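Local structure of GTPase-activating protein GYP1 (Saccharomyces cerevisiae, 1FKM) at residues Val167-Gln170 against Ile171-Glu175; Arg7-Lys10 against Phe11-Leu15. The protein stimulates GTP hydrolysis by Ypt/Rab GTPases such as YPT1 and YPT7, supplying arginine and glutamine fingers in trans from the TBC domain in this chain. All blocks are in the same frame, centred on the assembly; numbering follows the deposited sequence.

Contact 1 of 2, residues Val167-Gln170 against Ile171-Glu175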
loop_
_atom_site.group_PDB
_atom_site.type_symbol
_atom_site.label_atom_id
_atom_site.label_comp_id
_atom_site.label_asym_id
_atom_site.label_seq_id
_atom_site.Cartn_x
_atom_site.Cartn_y
_atom_site.Cartn_z
ATOM N N VAL A 167 -14.025 11.721 -17.041
ATOM C CA VAL A 167 -14.840 11.046 -18.040
ATOM C C VAL A 167 -14.467 9.565 -18.000
ATOM O O VAL A 167 -13.412 9.198 -17.472
ATOM C CB VAL A 167 -14.600 11.615 -19.460
ATOM C CG1 VAL A 167 -15.096 13.057 -19.527
ATOM C CG2 VAL A 167 -13.120 11.547 -19.819
ATOM N N ASP A 168 -15.331 8.719 -18.551
ATOM C CA ASP A 168 -15.108 7.276 -18.559
ATOM C C ASP A 168 -13.721 6.820 -19.003
ATOM O O ASP A 168 -13.140 5.930 -18.381
ATOM C CB ASP A 168 -16.166 6.580 -19.422
ATOM C CG ASP A 168 -17.558 6.662 -18.818
ATOM O OD1 ASP A 168 -17.716 6.301 -17.632
ATOM O OD2 ASP A 168 -18.496 7.081 -19.532
ATOM N N GLU A 169 -13.197 7.411 -20.073
ATOM C CA GLU A 169 -11.875 7.035 -20.575
ATOM C C GLU A 169 -10.759 7.297 -19.559
ATOM O O GLU A 169 -9.793 6.535 -19.476
ATOM C CB GLU A 169 -11.558 7.780 -21.877
ATOM C CG GLU A 169 -10.103 7.644 -22.316
ATOM C CD GLU A 169 -9.840 8.202 -23.702
ATOM O OE1 GLU A 169 -10.210 9.367 -23.963
ATOM O OE2 GLU A 169 -9.252 7.473 -24.530
ATOM N N GLN A 170 -10.891 8.379 -18.801
ATOM C CA GLN A 170 -9.898 8.730 -17.794
ATOM C C GLN A 170 -9.977 7.759 -16.616
ATOM O O GLN A 170 -8.957 7.353 -16.063
ATOM C CB GLN A 170 -10.131 10.156 -17.299
ATOM C CG GLN A 170 -9.919 11.229 -18.349
ATOM C CD GLN A 170 -10.212 12.612 -17.806
ATOM O OE1 GLN A 170 -11.329 12.894 -17.371
ATOM N NE2 GLN A 170 -9.206 13.479 -17.818
ATOM N N ILE A 171 -11.194 7.394 -16.230
ATOM C CA ILE A 171 -11.377 6.459 -15.128
ATOM C C ILE A 171 -10.754 5.111 -15.499
ATOM O O ILE A 171 -10.158 4.435 -14.655
ATOM C CB ILE A 171 -12.883 6.297 -14.787
ATOM C CG1 ILE A 171 -13.410 7.611 -14.196
ATOM C CG2 ILE A 171 -13.090 5.142 -13.812
ATOM C CD1 ILE A 171 -14.877 7.600 -13.827
ATOM N N THR A 172 -10.876 4.724 -16.766
ATOM C CA THR A 172 -10.297 3.463 -17.210
ATOM C C THR A 172 -8.770 3.567 -17.217
ATOM O O THR A 172 -8.082 2.595 -16.903
ATOM C CB THR A 172 -10.808 3.063 -18.616
ATOM O OG1 THR A 172 -12.233 2.920 -18.577
ATOM C CG2 THR A 172 -10.202 1.731 -19.049
ATOM N N ASP A 173 -8.244 4.736 -17.576
ATOM C CA ASP A 173 -6.792 4.945 -17.566
ATOM C C ASP A 173 -6.301 4.824 -16.120
ATOM O O ASP A 173 -5.256 4.242 -15.858
ATOM C CB ASP A 173 -6.412 6.338 -18.073
ATOM C CG ASP A 173 -6.649 6.515 -19.559
ATOM O OD1 ASP A 173 -6.703 5.503 -20.293
ATOM O OD2 ASP A 173 -6.763 7.681 -19.993
ATOM N N LEU A 174 -7.060 5.408 -15.196
ATOM C CA LEU A 174 -6.741 5.370 -13.768
ATOM C C LEU A 174 -6.738 3.917 -13.292
ATOM O O LEU A 174 -5.842 3.488 -12.556
ATOM C CB LEU A 174 -7.782 6.178 -12.980
ATOM C CG LEU A 174 -7.762 6.023 -11.448
ATOM C CD1 LEU A 174 -6.480 6.623 -10.891
ATOM C CD2 LEU A 174 -8.977 6.703 -10.844
ATOM N N GLU A 175 -7.752 3.167 -13.723
ATOM C CA GLU A 175 -7.882 1.757 -13.373
ATOM C C GLU A 175 -6.665 0.969 -13.840
ATOM O O GLU A 175 -6.132 0.140 -13.110
ATOM C CB GLU A 175 -9.141 1.159 -14.022
ATOM C CG GLU A 175 -10.436 1.441 -13.270
ATOM C CD GLU A 175 -11.665 0.930 -14.010
ATOM O OE1 GLU A 175 -11.583 -0.132 -14.668
ATOM O OE2 GLU A 175 -12.720 1.586 -13.918
HETATM O O HOH W 1 -6.616 5.775 -23.020
#
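With chi1 at -60°, T172 keeps OG1 beside its own backbone N and turns it back one helical turn toward D168. There OG1 donates to D168 O at 3.1 Å, coming from above the carbonyl plane. The backbone N of T172 reaches the same oxygen at 3.0 Å from the opposite face, so two donors from a single residue hold this carbonyl. Threonine suits the place because its hydroxyl bonds inward to the main chain while CG2 stays aliphatic; the side chain also touches Y68 and R69 of helix 57-74. With a valine here, which lacks the hydroxyl, D168 O would probably be left to the backbone N alone.

These residues form the first turns of helix 168-186, in the all-helical TBC domain, with V167 as N-cap. Valine has no polar side chain with which to cap, but Q170, three residues on, bonds back to it: its OE1 accepts from V167 N at 3.0 Å, in the carbonyl plane and on a lone pair, with an N-H...O angle of 167°. The acidic D168 and E169 probably suit the positive end of the helix dipole.

E169 and D173 lie one turn apart, their carboxylate planes 33° from each other and E169 OE2 5.2 Å from D173 OD2. A water donates to D173 OD1 at 2.7 Å and weakly to E169 OE2, and R69 makes a salt bridge to D173 OD1, which probably eases the like charges. L174 faces inward, its leucine side chain buried against F141, F144 and L145 of helix 133-145.

Contact 2 of 2, residues Arg7-Lys10 against Phe11-Leu15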
loop_
_atom_site.group_PDB
_atom_site.type_symbol
_atom_site.label_atom_id
_atom_site.label_comp_id
_atom_site.label_asym_id
_atom_site.label_seq_id
_atom_site.Cartn_x
_atom_site.Cartn_y
_atom_site.Cartn_z
ATOM N N ARG A 7 10.568 22.419 -1.401
ATOM C CA ARG A 7 10.611 20.981 -1.620
ATOM C C ARG A 7 9.949 20.611 -2.943
ATOM O O ARG A 7 10.429 19.740 -3.669
ATOM C CB ARG A 7 9.942 20.248 -0.458
ATOM C CG ARG A 7 10.184 18.746 -0.492
ATOM C CD ARG A 7 9.901 18.096 0.850
ATOM N NE ARG A 7 10.204 16.668 0.818
ATOM C CZ ARG A 7 11.431 16.149 0.791
ATOM N NH1 ARG A 7 12.502 16.937 0.796
ATOM N NH2 ARG A 7 11.590 14.831 0.761
ATOM N N ILE A 8 8.852 21.287 -3.261
ATOM C CA ILE A 8 8.154 21.034 -4.511
ATOM C C ILE A 8 9.087 21.363 -5.671
ATOM O O ILE A 8 9.128 20.647 -6.672
ATOM C CB ILE A 8 6.859 21.884 -4.591
ATOM C CG1 ILE A 8 5.825 21.319 -3.609
ATOM C CG2 ILE A 8 6.317 21.897 -6.008
ATOM C CD1 ILE A 8 4.597 22.189 -3.410
ATOM N N SER A 9 9.849 22.442 -5.522
ATOM C CA SER A 9 10.788 22.859 -6.559
ATOM C C SER A 9 11.917 21.843 -6.746
ATOM O O SER A 9 12.341 21.589 -7.869
ATOM C CB SER A 9 11.389 24.225 -6.216
ATOM O OG SER A 9 12.313 24.625 -7.212
ATOM N N LYS A 10 12.405 21.275 -5.647
ATOM C CA LYS A 10 13.475 20.282 -5.721
ATOM C C LYS A 10 13.006 19.078 -6.531
ATOM O O LYS A 10 13.745 18.548 -7.355
ATOM C CB LYS A 10 13.887 19.833 -4.317
ATOM C CG LYS A 10 14.505 20.935 -3.469
ATOM C CD LYS A 10 14.945 20.410 -2.112
ATOM C CE LYS A 10 16.038 19.358 -2.251
ATOM N NZ LYS A 10 16.446 18.791 -0.932
ATOM N N PHE A 11 11.774 18.639 -6.294
ATOM C CA PHE A 11 11.246 17.511 -7.049
ATOM C C PHE A 11 11.053 17.915 -8.511
ATOM O O PHE A 11 11.319 17.128 -9.414
ATOM C CB PHE A 11 9.912 17.035 -6.460
ATOM C CG PHE A 11 10.062 16.109 -5.286
ATOM C CD1 PHE A 11 10.322 16.606 -4.012
ATOM C CD2 PHE A 11 9.951 14.730 -5.463
ATOM C CE1 PHE A 11 10.467 15.741 -2.928
ATOM C CE2 PHE A 11 10.095 13.858 -4.389
ATOM C CZ PHE A 11 10.354 14.361 -3.116
ATOM N N ASP A 12 10.605 19.148 -8.740
ATOM C CA ASP A 12 10.392 19.629 -10.104
ATOM C C ASP A 12 11.653 19.519 -10.962
ATOM O O ASP A 12 11.595 19.057 -12.100
ATOM C CB ASP A 12 9.919 21.089 -10.104
ATOM C CG ASP A 12 8.466 21.237 -9.695
ATOM O OD1 ASP A 12 7.622 20.476 -10.211
ATOM O OD2 ASP A 12 8.164 22.123 -8.868
ATOM N N ASN A 13 12.786 19.950 -10.419
ATOM C CA ASN A 13 14.038 19.892 -11.164
ATOM C C ASN A 13 14.552 18.472 -11.370
ATOM O O ASN A 13 15.366 18.225 -12.255
ATOM C CB ASN A 13 15.103 20.756 -10.487
ATOM C CG ASN A 13 14.804 22.242 -10.614
ATOM O OD1 ASN A 13 14.450 22.720 -11.692
ATOM N ND2 ASN A 13 14.945 22.974 -9.519
ATOM N N ILE A 14 14.078 17.536 -10.555
ATOM C CA ILE A 14 14.480 16.145 -10.707
ATOM C C ILE A 14 13.591 15.505 -11.766
ATOM O O ILE A 14 14.047 14.707 -12.587
ATOM C CB ILE A 14 14.317 15.353 -9.385
ATOM C CG1 ILE A 14 15.377 15.799 -8.375
ATOM C CG2 ILE A 14 14.431 13.849 -9.651
ATOM C CD1 ILE A 14 15.272 15.111 -7.021
ATOM N N LEU A 15 12.323 15.898 -11.766
ATOM C CA LEU A 15 11.342 15.331 -12.681
ATOM C C LEU A 15 11.137 16.015 -14.031
ATOM O O LEU A 15 10.817 15.347 -15.016
ATOM C CB LEU A 15 9.991 15.251 -11.971
ATOM C CG LEU A 15 9.957 14.440 -10.677
ATOM C CD1 LEU A 15 8.613 14.633 -9.995
ATOM C CD2 LEU A 15 10.209 12.961 -10.986
#
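D12 N donates to I8 O at 3.0 Å, one of the i-to-i+4 backbone bonds of helix 4-15, a short helix that packs against helix 23-30 of this all-helical protein. The D12 carboxylate folds back over the same turn, beside I8, whose CG2 lies 3.4 Å from OD2. Its other oxygen, OD1, has a salt bridge to K16 and a hydrogen bond from H38; an acid suits a place flanked by the K16 ammonium and the H38 ring nitrogen.

On the inward side R7 and F11 are paired. The arginine chain runs extended from CG to NE, and this carries the guanidinium across to the phenyl ring, whose CE1 sits 3.7 Å above one guanidinium face, offset toward its rim. The two planes stand 81° apart, so the ring does not stack flat on the arginine. NH2 of R7 donates to G33 O, which helps to fix the group's rotation. F11, the buried member of the pair, presses on I29, S30 and P35, a fitting place for a large apolar ring. Its edge also meets the main chain: R7 O, the oxygen that accepts from F11 N, lies in the plane of the ring, 3.2 Å from F11 CD1.

Overall arrangement
Both contacts are turns of single helices at the surface, in series along the chain: contact 2 in helix 4-15 near the N-terminus, contact 1 at the start of helix 168-186. Their centres are 27 Å apart and their nearest atoms about 17 Å, so neither touches the other. They lie 21 Å (contact 1) and 24 Å (contact 2) from the centre of the chain. Each sends one face into the protein, contact 1 toward helices 57-74, 107-123 and 133-145, contact 2 toward helices 23-30 and 39-46. Both lie away from the arginine finger R96 and the glutamine finger Q131.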